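Local coordinates for translation initiation factor eIF2b-like protein (Chaetomium thermophilum, PDB 4ZEM) that forms the beta subunit of eIF2B, the heterodecameric complex that probably serves as guanine nucleotide exchange factor for eIF2 in translation initiation, at residues A26-L31 with A77-A82; D193-Y198 with K267-A272; A197-K202 with L282-A287; T218-S223 with I251-N256; Y276-L281 with E313-E318. One frame throughout, in Å; residues are numbered along the deposited sequence.

Interaction 1. Residues A26-L31 with A77-A82; sequences ASIESL and ARLARA
Helical residues 26-31 meet 77-82 through Ile28, Glu29 and Leu31 on one side and Arg78 and Leu79 on the other, the two short axes running nearly parallel at 19° and approaching to 10.3 Å. Leu79 forms the apolar half. Its CD2 lies 4.1 Å from Leu31 CD2, the two leucines crossing at about a right angle, and the same CD2 of Leu79 also comes within 4.4 Å of Ile28 CG2. Leu52 of helix 43-59 packs on Ile28, Leu31 and Leu79 alike, so the three belong to a common helical core. Ile28 also serves the polar half: its CG2 sits over the centre of the Arg78 guanidinium, 4.1 Å from CZ. At the edge of that same group, in its plane, Glu29 OE2 forms a salt bridge to Arg78 NH1 at 3.1 Å. The glutamate starts out pointing away from the partner helix, and the bend at chi2 (52°) swings its carboxylate back, nearly coplanar with the guanidinium. Glu25 gives Arg78 NH1 a second acidic partner. Paired with two carboxylates, one of them at its edge, and covered on one face by a methyl group, the arginine probably keeps its charge and is restricted in rotation.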
# COMPACT_ATOMS: atom_id res chain seq x y z
N ALA A 26 -6.63 -5.29 -23.68
CA ALA A 26 -6.99 -6.60 -23.16
C ALA A 26 -6.47 -6.80 -21.73
O ALA A 26 -7.19 -7.31 -20.87
CB ALA A 26 -6.47 -7.69 -24.08
N SER A 27 -5.23 -6.38 -21.46
CA SER A 27 -4.66 -6.47 -20.11
C SER A 27 -5.43 -5.64 -19.10
O SER A 27 -5.71 -6.10 -17.99
CB SER A 27 -3.18 -6.04 -20.10
OG SER A 27 -2.41 -6.78 -21.03
N ILE A 28 -5.78 -4.41 -19.49
CA ILE A 28 -6.52 -3.51 -18.61
C ILE A 28 -7.88 -4.12 -18.30
O ILE A 28 -8.31 -4.14 -17.14
CB ILE A 28 -6.72 -2.11 -19.25
CG1 ILE A 28 -5.37 -1.47 -19.58
CG2 ILE A 28 -7.52 -1.21 -18.32
CD1 ILE A 28 -5.49 -0.09 -20.23
N GLU A 29 -8.55 -4.64 -19.32
CA GLU A 29 -9.89 -5.22 -19.16
C GLU A 29 -9.89 -6.51 -18.34
O GLU A 29 -10.83 -6.76 -17.58
CB GLU A 29 -10.52 -5.48 -20.52
CG GLU A 29 -12.03 -5.57 -20.48
CD GLU A 29 -12.66 -4.38 -19.77
OE1 GLU A 29 -13.56 -4.59 -18.94
OE2 GLU A 29 -12.25 -3.23 -20.07
N SER A 30 -8.85 -7.33 -18.50
CA SER A 30 -8.70 -8.53 -17.68
C SER A 30 -8.53 -8.17 -16.21
O SER A 30 -9.12 -8.81 -15.34
CB SER A 30 -7.52 -9.37 -18.16
OG SER A 30 -7.44 -9.41 -19.57
N LEU A 31 -7.72 -7.16 -15.93
CA LEU A 31 -7.50 -6.72 -14.56
C LEU A 31 -8.79 -6.15 -13.97
O LEU A 31 -9.11 -6.41 -12.81
CB LEU A 31 -6.38 -5.68 -14.48
CG LEU A 31 -5.93 -5.29 -13.07
CD1 LEU A 31 -5.83 -6.50 -12.15
CD2 LEU A 31 -4.62 -4.51 -13.09
N ALA A 77 -7.82 5.63 -13.40
CA ALA A 77 -9.20 5.97 -13.05
C ALA A 77 -10.14 4.79 -13.28
O ALA A 77 -11.05 4.55 -12.48
CB ALA A 77 -9.65 7.18 -13.85
N ARG A 78 -9.93 4.09 -14.38
CA ARG A 78 -10.74 2.93 -14.76
C ARG A 78 -10.58 1.79 -13.75
O ARG A 78 -11.55 1.16 -13.34
CB ARG A 78 -10.33 2.45 -16.15
CG ARG A 78 -10.72 3.40 -17.26
CD ARG A 78 -10.36 2.87 -18.63
NE ARG A 78 -10.95 1.57 -18.95
CZ ARG A 78 -10.63 0.86 -20.02
NH1 ARG A 78 -11.21 -0.31 -20.25
NH2 ARG A 78 -9.71 1.32 -20.87
N LEU A 79 -9.34 1.53 -13.38
CA LEU A 79 -9.02 0.49 -12.42
C LEU A 79 -9.61 0.83 -11.06
O LEU A 79 -10.13 -0.02 -10.37
CB LEU A 79 -7.51 0.32 -12.31
CG LEU A 79 -6.84 -0.13 -13.60
CD1 LEU A 79 -5.33 -0.02 -13.49
CD2 LEU A 79 -7.25 -1.55 -13.95
N ALA A 80 -9.52 2.10 -10.68
CA ALA A 80 -10.04 2.56 -9.41
C ALA A 80 -11.54 2.37 -9.36
O ALA A 80 -12.09 2.00 -8.33
CB ALA A 80 -9.69 4.02 -9.19
N ARG A 81 -12.20 2.64 -10.48
CA ARG A 81 -13.64 2.52 -10.58
C ARG A 81 -14.11 1.09 -10.37
O ARG A 81 -15.14 0.85 -9.75
CB ARG A 81 -14.12 3.06 -11.93
CG ARG A 81 -15.58 3.46 -11.95
CD ARG A 81 -15.98 4.04 -13.30
NE ARG A 81 -15.67 3.12 -14.39
CZ ARG A 81 -15.90 3.38 -15.67
NH1 ARG A 81 -15.59 2.49 -16.60
NH2 ARG A 81 -16.43 4.54 -16.02
N ALA A 82 -13.36 0.13 -10.91
CA ALA A 82 -13.70 -1.27 -10.78
C ALA A 82 -13.71 -1.67 -9.31
O ALA A 82 -14.58 -2.43 -8.89
CB ALA A 82 -12.71 -2.12 -11.56

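Interaction 2. Residues D193-Y198 with K267-A272; sequences DYVLAY and KVIFGA
Leu196 and Val268 run alongside each other off one face of the sheet, with Leu196 CD1 3.6 Å from Val268 CG1. On the opposite face Val195 CG1 meets Ile269 CD1 at 3.7 Å. Further along, Tyr198 CB packs on Phe270 CE2, the two ring planes standing at 58°. The backbones are parallel and in register, Val195 beside Lys267 through to Ala197 beside Ile269. Leu196 anchors the ladder in both directions: its N donates to Lys267 O at 2.8 Å, and its O accepts from Ile269 N at 2.9 Å. The outer rungs, Lys267 N to Tyr194 O and Tyr198 N to Ile269 O, are weak, and near the latter a water donates to both Tyr198 O and Ile269 O. At the other end Lys267, bent at chi3 (57°), brings NZ within 2.9 Å of Asp193 OD2, a buried salt bridge that meets OD2 on its syn side, 27° out of the carboxylate plane. Gln188 O also takes a bond from NZ, and His190 N donates to OD2. A methionine in place of Lys267 would probably leave the Asp193 carboxylate without its countercharge and Gln188 O without this donor. With the strand order 3-2-1-4-5, the pair forms the central 1-4 junction in the parallel part of a Rossmann-like sheet.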
# COMPACT_ATOMS: atom_id res chain seq x y z
N ASP A 193 6.74 -9.87 26.26
CA ASP A 193 5.63 -9.01 25.87
C ASP A 193 4.36 -9.81 25.64
O ASP A 193 4.38 -10.93 25.12
CB ASP A 193 5.96 -8.23 24.59
CG ASP A 193 6.45 -6.83 24.85
OD1 ASP A 193 6.61 -6.45 26.04
OD2 ASP A 193 6.68 -6.09 23.87
N TYR A 194 3.24 -9.21 26.03
CA TYR A 194 1.93 -9.74 25.69
C TYR A 194 1.37 -8.85 24.59
O TYR A 194 1.00 -7.70 24.85
CB TYR A 194 1.03 -9.75 26.92
CG TYR A 194 0.99 -11.09 27.61
CD1 TYR A 194 -0.22 -11.75 27.82
CD2 TYR A 194 2.15 -11.67 28.09
CE1 TYR A 194 -0.25 -12.97 28.48
CE2 TYR A 194 2.13 -12.90 28.73
CZ TYR A 194 0.93 -13.54 28.93
OH TYR A 194 0.93 -14.75 29.57
N VAL A 195 1.32 -9.39 23.38
CA VAL A 195 0.96 -8.60 22.21
C VAL A 195 -0.40 -8.98 21.69
O VAL A 195 -0.63 -10.12 21.27
CB VAL A 195 2.01 -8.78 21.08
CG1 VAL A 195 1.59 -8.02 19.83
CG2 VAL A 195 3.38 -8.33 21.55
N LEU A 196 -1.31 -8.01 21.66
CA LEU A 196 -2.66 -8.26 21.19
C LEU A 196 -2.71 -7.92 19.70
O LEU A 196 -2.50 -6.78 19.30
CB LEU A 196 -3.66 -7.44 22.02
CG LEU A 196 -5.18 -7.47 21.79
CD1 LEU A 196 -5.63 -6.66 20.59
CD2 LEU A 196 -5.72 -8.90 21.72
N ALA A 197 -2.97 -8.94 18.89
CA ALA A 197 -3.08 -8.74 17.45
C ALA A 197 -4.52 -8.87 17.03
O ALA A 197 -5.10 -9.96 17.09
CB ALA A 197 -2.22 -9.75 16.70
N TYR A 198 -5.11 -7.78 16.56
CA TYR A 198 -6.52 -7.79 16.23
C TYR A 198 -6.66 -8.10 14.75
O TYR A 198 -6.17 -7.36 13.91
CB TYR A 198 -7.19 -6.46 16.58
CG TYR A 198 -8.64 -6.41 16.21
CD1 TYR A 198 -9.62 -6.78 17.13
CD2 TYR A 198 -9.06 -6.02 14.94
CE1 TYR A 198 -10.96 -6.76 16.81
CE2 TYR A 198 -10.41 -6.00 14.61
CZ TYR A 198 -11.35 -6.37 15.55
OH TYR A 198 -12.69 -6.35 15.25
N LYS A 267 0.87 -4.34 24.41
CA LYS A 267 0.65 -3.50 23.24
C LYS A 267 -0.35 -4.13 22.29
O LYS A 267 -0.56 -5.34 22.30
CB LYS A 267 1.96 -3.22 22.50
CG LYS A 267 2.73 -4.47 22.12
CD LYS A 267 4.21 -4.15 21.98
CE LYS A 267 4.77 -3.56 23.26
NZ LYS A 267 6.23 -3.30 23.15
N VAL A 268 -0.97 -3.29 21.47
CA VAL A 268 -1.94 -3.70 20.46
C VAL A 268 -1.42 -3.35 19.08
O VAL A 268 -0.97 -2.23 18.84
CB VAL A 268 -3.31 -3.03 20.67
CG1 VAL A 268 -4.27 -3.48 19.59
CG2 VAL A 268 -3.87 -3.34 22.06
N ILE A 269 -1.49 -4.31 18.17
CA ILE A 269 -0.98 -4.15 16.81
C ILE A 269 -2.09 -4.36 15.78
O ILE A 269 -2.84 -5.32 15.86
CB ILE A 269 0.19 -5.11 16.54
CG1 ILE A 269 1.36 -4.77 17.46
CG2 ILE A 269 0.65 -5.02 15.09
CD1 ILE A 269 2.58 -5.63 17.25
N PHE A 270 -2.18 -3.44 14.81
CA PHE A 270 -3.15 -3.56 13.72
C PHE A 270 -2.49 -3.45 12.36
O PHE A 270 -1.50 -2.74 12.19
CB PHE A 270 -4.20 -2.42 13.75
CG PHE A 270 -5.04 -2.36 14.98
CD1 PHE A 270 -4.78 -1.43 15.96
CD2 PHE A 270 -6.14 -3.19 15.13
CE1 PHE A 270 -5.57 -1.34 17.09
CE2 PHE A 270 -6.93 -3.10 16.25
CZ PHE A 270 -6.65 -2.18 17.23
N GLY A 271 -3.07 -4.13 11.38
CA GLY A 271 -2.69 -3.87 10.01
C GLY A 271 -3.59 -2.74 9.54
O GLY A 271 -4.80 -2.76 9.79
N ALA A 272 -3.03 -1.77 8.85
CA ALA A 272 -3.84 -0.70 8.30
C ALA A 272 -4.07 -0.97 6.83
O ALA A 272 -3.13 -1.30 6.11
CB ALA A 272 -3.18 0.65 8.50
O HOH W 1 -3.32 -7.53 13.88

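Interaction 3. Residues A197-K202 with L282-A287; sequences AYQPSK and LVDSGA
Tyr198 OH donates to Ser285 O at 2.6 Å, the hydrogen bond that joins the two segments; it arrives in the carbonyl plane on a lone pair, with a C=O...O angle of 130°. Contacts through the ring come next. Ala287 CA lies over one face of the Tyr198 ring, 4.0 Å from the centroid in a CH-pi contact, while Ala287 CB touches Tyr198 CE2 at 3.8 Å. Gln199 CG covers the opposite face toward the rim. With CG anti to the backbone N (chi1 178°), the tyrosine reaches off the end of its strand into the type II turn Asp284-Ala287. Gly286 in that turn has no side chain, and a CB there would run into the hydroxyl. A phenylalanine in place of Tyr198 would probably keep the ring packing but leave Ser285 O without this donor and the turn less firmly tied to the strand. Between the remaining polar groups there is proximity without bonding: Gln199 O stands 3.5 Å from Asp284 OD2, both acceptors, and Gln199 OE1 is 3.6 Å from that same oxygen. The salt bridge from Asp284 OD1 to Lys273 probably offsets this crowding of oxygens, so the chemistry across the contact rests on the tyrosine, while the Asp284 carboxylate is paired with Lys273 instead of with the partner segment.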
# COMPACT_ATOMS: atom_id res chain seq x y z
N ALA A 197 -2.97 -8.94 18.89
CA ALA A 197 -3.08 -8.74 17.45
C ALA A 197 -4.52 -8.87 17.03
O ALA A 197 -5.10 -9.96 17.09
CB ALA A 197 -2.22 -9.75 16.70
N TYR A 198 -5.11 -7.78 16.56
CA TYR A 198 -6.52 -7.79 16.23
C TYR A 198 -6.66 -8.10 14.75
O TYR A 198 -6.17 -7.36 13.91
CB TYR A 198 -7.19 -6.46 16.58
CG TYR A 198 -8.64 -6.41 16.21
CD1 TYR A 198 -9.62 -6.78 17.13
CD2 TYR A 198 -9.06 -6.02 14.94
CE1 TYR A 198 -10.96 -6.76 16.81
CE2 TYR A 198 -10.41 -6.00 14.61
CZ TYR A 198 -11.35 -6.37 15.55
OH TYR A 198 -12.69 -6.35 15.25
N GLN A 199 -7.33 -9.22 14.45
CA GLN A 199 -7.50 -9.72 13.08
C GLN A 199 -6.27 -9.55 12.20
O GLN A 199 -6.32 -8.83 11.21
CB GLN A 199 -8.69 -9.03 12.41
CG GLN A 199 -10.01 -9.23 13.11
CD GLN A 199 -11.18 -9.16 12.14
OE1 GLN A 199 -10.98 -9.18 10.92
NE2 GLN A 199 -12.39 -9.11 12.67
N PRO A 200 -5.16 -10.21 12.56
CA PRO A 200 -3.90 -10.01 11.84
C PRO A 200 -3.96 -10.33 10.34
O PRO A 200 -4.47 -11.38 9.93
CB PRO A 200 -2.93 -10.97 12.55
CG PRO A 200 -3.79 -11.97 13.23
CD PRO A 200 -5.02 -11.21 13.63
N SER A 201 -3.44 -9.41 9.54
CA SER A 201 -3.28 -9.59 8.10
C SER A 201 -1.93 -10.25 7.80
O SER A 201 -1.19 -10.57 8.73
CB SER A 201 -3.37 -8.24 7.39
OG SER A 201 -2.44 -7.32 7.94
N LYS A 202 -1.60 -10.43 6.52
CA LYS A 202 -0.31 -10.99 6.14
C LYS A 202 0.87 -10.17 6.64
O LYS A 202 1.89 -10.73 7.05
CB LYS A 202 -0.20 -11.15 4.63
CG LYS A 202 -0.72 -12.46 4.11
CD LYS A 202 0.19 -13.58 4.61
CE LYS A 202 -0.30 -14.95 4.22
NZ LYS A 202 0.72 -15.99 4.55
N LEU A 282 -7.57 3.34 8.00
CA LEU A 282 -8.64 2.48 7.52
C LEU A 282 -8.27 1.09 8.00
O LEU A 282 -7.15 0.63 7.76
CB LEU A 282 -8.79 2.54 6.01
CG LEU A 282 -10.13 2.05 5.45
CD1 LEU A 282 -11.27 2.92 5.95
CD2 LEU A 282 -10.11 2.01 3.93
N VAL A 283 -9.18 0.45 8.71
CA VAL A 283 -8.88 -0.82 9.37
C VAL A 283 -10.05 -1.78 9.31
O VAL A 283 -11.13 -1.42 8.87
CB VAL A 283 -8.48 -0.60 10.84
CG1 VAL A 283 -7.13 0.10 10.96
CG2 VAL A 283 -9.58 0.18 11.57
N ASP A 284 -9.81 -3.01 9.76
CA ASP A 284 -10.86 -4.01 9.86
C ASP A 284 -11.95 -3.52 10.81
O ASP A 284 -11.68 -2.74 11.72
CB ASP A 284 -10.29 -5.35 10.34
CG ASP A 284 -9.64 -6.15 9.23
OD1 ASP A 284 -10.11 -6.06 8.08
OD2 ASP A 284 -8.67 -6.88 9.51
N SER A 285 -13.19 -3.97 10.60
CA SER A 285 -14.28 -3.57 11.48
C SER A 285 -14.05 -4.10 12.90
O SER A 285 -13.60 -5.24 13.09
CB SER A 285 -15.62 -4.06 10.94
OG SER A 285 -15.53 -5.38 10.42
N GLY A 286 -14.34 -3.26 13.88
CA GLY A 286 -14.17 -3.60 15.28
C GLY A 286 -12.81 -3.22 15.85
O GLY A 286 -12.61 -3.26 17.06
N ALA A 287 -11.89 -2.84 14.97
CA ALA A 287 -10.55 -2.44 15.40
C ALA A 287 -10.57 -1.16 16.22
O ALA A 287 -9.81 -1.00 17.17
CB ALA A 287 -9.64 -2.28 14.19

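Interaction 4. Residues T218-S223 with I251-N256; sequences TVILAS and INLASN
Ile220 and Ile251 pair across two parallel strands, their side chains leaving the sheet abreast. Two backbone hydrogen bonds hold the strands in register, both using the polar groups of Ile251. Its N donates to Val219 O at 2.8 Å, tilted 18° from the carbonyl plane; its O accepts from Leu221 N at 2.9 Å, with the donor almost in line with the C=O bond. The same carbonyl oxygen takes a CA-H...O contact from Ile220 CA at 3.5 Å. Strand 249-252 is the outermost parallel strand of the Rossmann-like sheet within this chain, and the chain reaches it from 218-222 by way of helix 237-246, a beta-alpha-beta crossover. That helix lies on the face carrying Leu221 and Asn252: Leu239 and Arg240 touch Leu221, and Arg240 also touches Asn252. The apolar contacts gather on the other face. Ile220 CG1 approaches Ile251 CB at 3.8 Å, while Ile220 CG2, anti to its own N, extends toward the end of the strand and meets Leu253 CG at 3.7 Å. Behind this pair the methyl CG2 of Thr218 rests against Ile251 CD1 at 3.7 Å, the two side chains meeting aslant. Ahead of it Ala222 CB reaches Leu253 CD1, a looser approach of 4.4 Å. Tyr261 of helix 258-261 packs on Ile220, Ile251 and Leu253 together, and Leu258 of the same helix touches Ala222.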
# COMPACT_ATOMS: atom_id res chain seq x y z
N THR A 218 4.37 -13.55 23.89
CA THR A 218 3.04 -14.12 23.74
C THR A 218 2.17 -13.30 22.80
O THR A 218 2.11 -12.07 22.91
CB THR A 218 2.35 -14.25 25.12
OG1 THR A 218 3.15 -15.08 25.98
CG2 THR A 218 0.97 -14.85 24.99
N VAL A 219 1.47 -13.97 21.90
CA VAL A 219 0.56 -13.29 20.99
C VAL A 219 -0.89 -13.65 21.30
O VAL A 219 -1.25 -14.82 21.37
CB VAL A 219 0.89 -13.65 19.52
CG1 VAL A 219 -0.14 -13.06 18.57
CG2 VAL A 219 2.27 -13.15 19.17
N ILE A 220 -1.71 -12.62 21.46
CA ILE A 220 -3.13 -12.81 21.71
C ILE A 220 -3.90 -12.45 20.45
O ILE A 220 -3.78 -11.34 19.92
CB ILE A 220 -3.63 -11.96 22.89
CG1 ILE A 220 -2.86 -12.28 24.18
CG2 ILE A 220 -5.12 -12.16 23.10
CD1 ILE A 220 -1.63 -11.41 24.40
N LEU A 221 -4.65 -13.41 19.92
CA LEU A 221 -5.41 -13.20 18.71
C LEU A 221 -6.87 -12.95 19.05
O LEU A 221 -7.54 -13.80 19.64
CB LEU A 221 -5.27 -14.40 17.77
CG LEU A 221 -3.84 -14.71 17.32
CD1 LEU A 221 -3.79 -16.06 16.67
CD2 LEU A 221 -3.35 -13.66 16.35
N ALA A 222 -7.35 -11.75 18.73
CA ALA A 222 -8.73 -11.38 19.03
C ALA A 222 -9.47 -10.91 17.78
O ALA A 222 -8.92 -10.19 16.96
CB ALA A 222 -8.76 -10.29 20.09
N SER A 223 -10.71 -11.35 17.64
CA SER A 223 -11.56 -10.83 16.59
C SER A 223 -12.95 -10.63 17.16
O SER A 223 -13.47 -11.50 17.85
CB SER A 223 -11.60 -11.78 15.39
OG SER A 223 -12.57 -11.36 14.45
N ILE A 251 -2.58 -17.01 22.51
CA ILE A 251 -3.80 -16.99 23.29
C ILE A 251 -5.00 -16.67 22.41
O ILE A 251 -4.95 -15.76 21.58
CB ILE A 251 -3.70 -15.95 24.43
CG1 ILE A 251 -2.61 -16.39 25.42
CG2 ILE A 251 -5.04 -15.78 25.13
CD1 ILE A 251 -2.37 -15.42 26.58
N ASN A 252 -6.05 -17.46 22.55
CA ASN A 252 -7.31 -17.17 21.88
C ASN A 252 -8.27 -16.55 22.87
O ASN A 252 -8.50 -17.10 23.95
CB ASN A 252 -7.92 -18.43 21.26
CG ASN A 252 -7.36 -18.72 19.88
OD1 ASN A 252 -7.28 -17.83 19.03
ND2 ASN A 252 -6.97 -19.97 19.65
N LEU A 253 -8.84 -15.41 22.50
CA LEU A 253 -9.76 -14.68 23.35
C LEU A 253 -11.21 -14.83 22.96
O LEU A 253 -11.54 -14.85 21.78
CB LEU A 253 -9.42 -13.19 23.30
CG LEU A 253 -8.55 -12.63 24.40
CD1 LEU A 253 -8.65 -11.12 24.36
CD2 LEU A 253 -9.03 -13.16 25.73
N ALA A 254 -12.07 -14.93 23.96
CA ALA A 254 -13.49 -15.03 23.72
C ALA A 254 -13.93 -13.68 23.18
O ALA A 254 -13.31 -12.66 23.47
CB ALA A 254 -14.22 -15.37 25.01
N SER A 255 -15.00 -13.66 22.39
CA SER A 255 -15.48 -12.41 21.81
C SER A 255 -15.90 -11.40 22.86
O SER A 255 -15.59 -10.22 22.75
CB SER A 255 -16.66 -12.71 20.90
OG SER A 255 -17.63 -13.48 21.59
N ASN A 256 -16.61 -11.86 23.88
CA ASN A 256 -17.07 -11.00 24.96
C ASN A 256 -15.95 -10.39 25.80
O ASN A 256 -16.03 -9.25 26.23
CB ASN A 256 -18.07 -11.73 25.85
CG ASN A 256 -17.50 -12.99 26.47
OD1 ASN A 256 -16.61 -12.93 27.31
ND2 ASN A 256 -18.04 -14.14 26.08

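Interaction 5. Residues Y276-L281 with E313-E318; sequences YQNGGL and EDPSDE
The Tyr276 ring has Pro315 over one face, CB 4.2 Å above the plane and toward the rim, with Gly280 C and Glu313 O at its edge, the latter 3.8 Å from Tyr276 CD2. The Glu313 side chain runs alongside the ring in the same direction, its carboxylate turned 34° from the ring plane. Tyr276 opens a type I turn ending at Gly279, at the tip of the beta hairpin that joins strands 274-275 and 281-284. The loop packed against it leads into helix 317-321, with Ser316 at the N-cap. Pro315 is wedged between the tyrosine and Asn278: its CG is 3.9 Å from Tyr276 CB and 3.3 Å from Asn278 OD1. One backbone hydrogen bond ties the loops together, Gln277 N to Glu313 O at 3.0 Å, with the donor tilted from the carbonyl plane. The aliphatic part of Gln277 folds over that same oxygen, and its CB comes within 3.6 Å of Asp314 OD1. With CG set between the backbone N and the carbonyl carbon (chi1 70°), the Asn278 amide turns back toward Gly280, and its ND2 bonds to Tyr351 OH. In the resulting Asx turn, Asn278 OD1 accepts from Gly280 N at 2.9 Å, the donor standing 65° out of the amide carbonyl plane.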
# COMPACT_ATOMS: atom_id res chain seq x y z
N TYR A 276 -4.22 8.05 6.34
CA TYR A 276 -4.64 9.34 5.82
C TYR A 276 -3.74 10.47 6.32
O TYR A 276 -2.99 10.30 7.28
CB TYR A 276 -6.10 9.60 6.19
CG TYR A 276 -7.03 8.58 5.59
CD1 TYR A 276 -7.51 7.52 6.35
CD2 TYR A 276 -7.41 8.66 4.25
CE1 TYR A 276 -8.36 6.57 5.80
CE2 TYR A 276 -8.26 7.72 3.69
CZ TYR A 276 -8.73 6.68 4.46
OH TYR A 276 -9.57 5.74 3.91
N GLN A 277 -3.84 11.61 5.65
CA GLN A 277 -2.98 12.75 5.94
C GLN A 277 -3.10 13.25 7.38
O GLN A 277 -2.13 13.73 7.96
CB GLN A 277 -3.32 13.88 4.97
CG GLN A 277 -2.87 13.61 3.55
CD GLN A 277 -3.01 14.81 2.66
OE1 GLN A 277 -4.03 15.50 2.69
NE2 GLN A 277 -1.98 15.08 1.85
N ASN A 278 -4.30 13.13 7.93
CA ASN A 278 -4.56 13.53 9.31
C ASN A 278 -4.06 12.51 10.33
O ASN A 278 -4.10 12.75 11.53
CB ASN A 278 -6.06 13.77 9.51
CG ASN A 278 -6.86 12.48 9.46
OD1 ASN A 278 -6.49 11.53 8.76
ND2 ASN A 278 -7.96 12.44 10.19
N GLY A 279 -3.61 11.36 9.84
CA GLY A 279 -3.13 10.30 10.71
C GLY A 279 -4.19 9.27 11.04
O GLY A 279 -3.95 8.34 11.80
N GLY A 280 -5.38 9.43 10.46
CA GLY A 280 -6.44 8.45 10.63
C GLY A 280 -6.11 7.18 9.86
O GLY A 280 -5.28 7.18 8.96
N LEU A 281 -6.77 6.08 10.22
CA LEU A 281 -6.49 4.81 9.57
C LEU A 281 -7.75 4.16 9.03
O LEU A 281 -8.85 4.39 9.53
CB LEU A 281 -5.84 3.84 10.55
CG LEU A 281 -4.52 4.20 11.21
CD1 LEU A 281 -4.21 3.13 12.23
CD2 LEU A 281 -3.40 4.32 10.18
N GLU A 313 -4.92 12.10 0.95
CA GLU A 313 -6.15 12.83 1.20
C GLU A 313 -6.50 12.85 2.69
O GLU A 313 -5.90 12.12 3.50
CB GLU A 313 -7.29 12.23 0.40
CG GLU A 313 -7.65 10.82 0.80
CD GLU A 313 -8.59 10.17 -0.18
OE1 GLU A 313 -8.28 10.19 -1.39
OE2 GLU A 313 -9.65 9.66 0.26
N ASP A 314 -7.48 13.67 3.05
CA ASP A 314 -8.03 13.65 4.40
C ASP A 314 -9.14 12.62 4.34
O ASP A 314 -9.61 12.29 3.25
CB ASP A 314 -8.56 15.03 4.82
CG ASP A 314 -7.63 15.75 5.78
OD1 ASP A 314 -6.45 15.38 5.89
OD2 ASP A 314 -8.10 16.70 6.45
N PRO A 315 -9.58 12.11 5.49
CA PRO A 315 -10.56 11.03 5.37
C PRO A 315 -11.92 11.55 4.94
O PRO A 315 -12.40 12.54 5.50
CB PRO A 315 -10.64 10.44 6.78
CG PRO A 315 -9.46 11.01 7.52
CD PRO A 315 -9.20 12.34 6.89
N SER A 316 -12.56 10.87 3.99
CA SER A 316 -13.88 11.28 3.55
C SER A 316 -14.85 11.09 4.70
O SER A 316 -14.58 10.34 5.63
CB SER A 316 -14.32 10.45 2.35
OG SER A 316 -14.77 9.17 2.77
N ASP A 317 -15.98 11.78 4.64
CA ASP A 317 -16.96 11.65 5.71
C ASP A 317 -17.50 10.23 5.76
O ASP A 317 -17.84 9.73 6.82
CB ASP A 317 -18.09 12.67 5.53
CG ASP A 317 -17.72 14.04 6.04
OD1 ASP A 317 -16.56 14.22 6.48
OD2 ASP A 317 -18.58 14.95 6.00
N GLU A 318 -17.55 9.59 4.60
CA GLU A 318 -18.04 8.22 4.55
C GLU A 318 -17.10 7.35 5.38
O GLU A 318 -17.55 6.48 6.12
CB GLU A 318 -18.07 7.72 3.11
CG GLU A 318 -18.31 6.22 2.98
CD GLU A 318 -18.54 5.79 1.54
OE1 GLU A 318 -18.81 6.67 0.70
OE2 GLU A 318 -18.46 4.58 1.26

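How the interactions relate
Interaction 1 comes first along the chain and closes a mostly helical loop in the N-terminal helices, about 10 Å or more from every other contact at nearest atoms. The remaining four lie in and around the Rossmann-like sheet and the small antiparallel sheet beside it. Interactions 2 and 3 both start from strand 194-198, one closing on the neighbouring strand 267-271, the other on the turn before helix 287-296. Both of their loops enclose interaction 4, which adds the edge strand; Val195 O and Ala197 N probably bond to the backbone of Ile220, making the sheet continuous. Interaction 5 opens after interaction 2 has closed and crosses interaction 3, linking the small hairpin to the loop before helix 317-321.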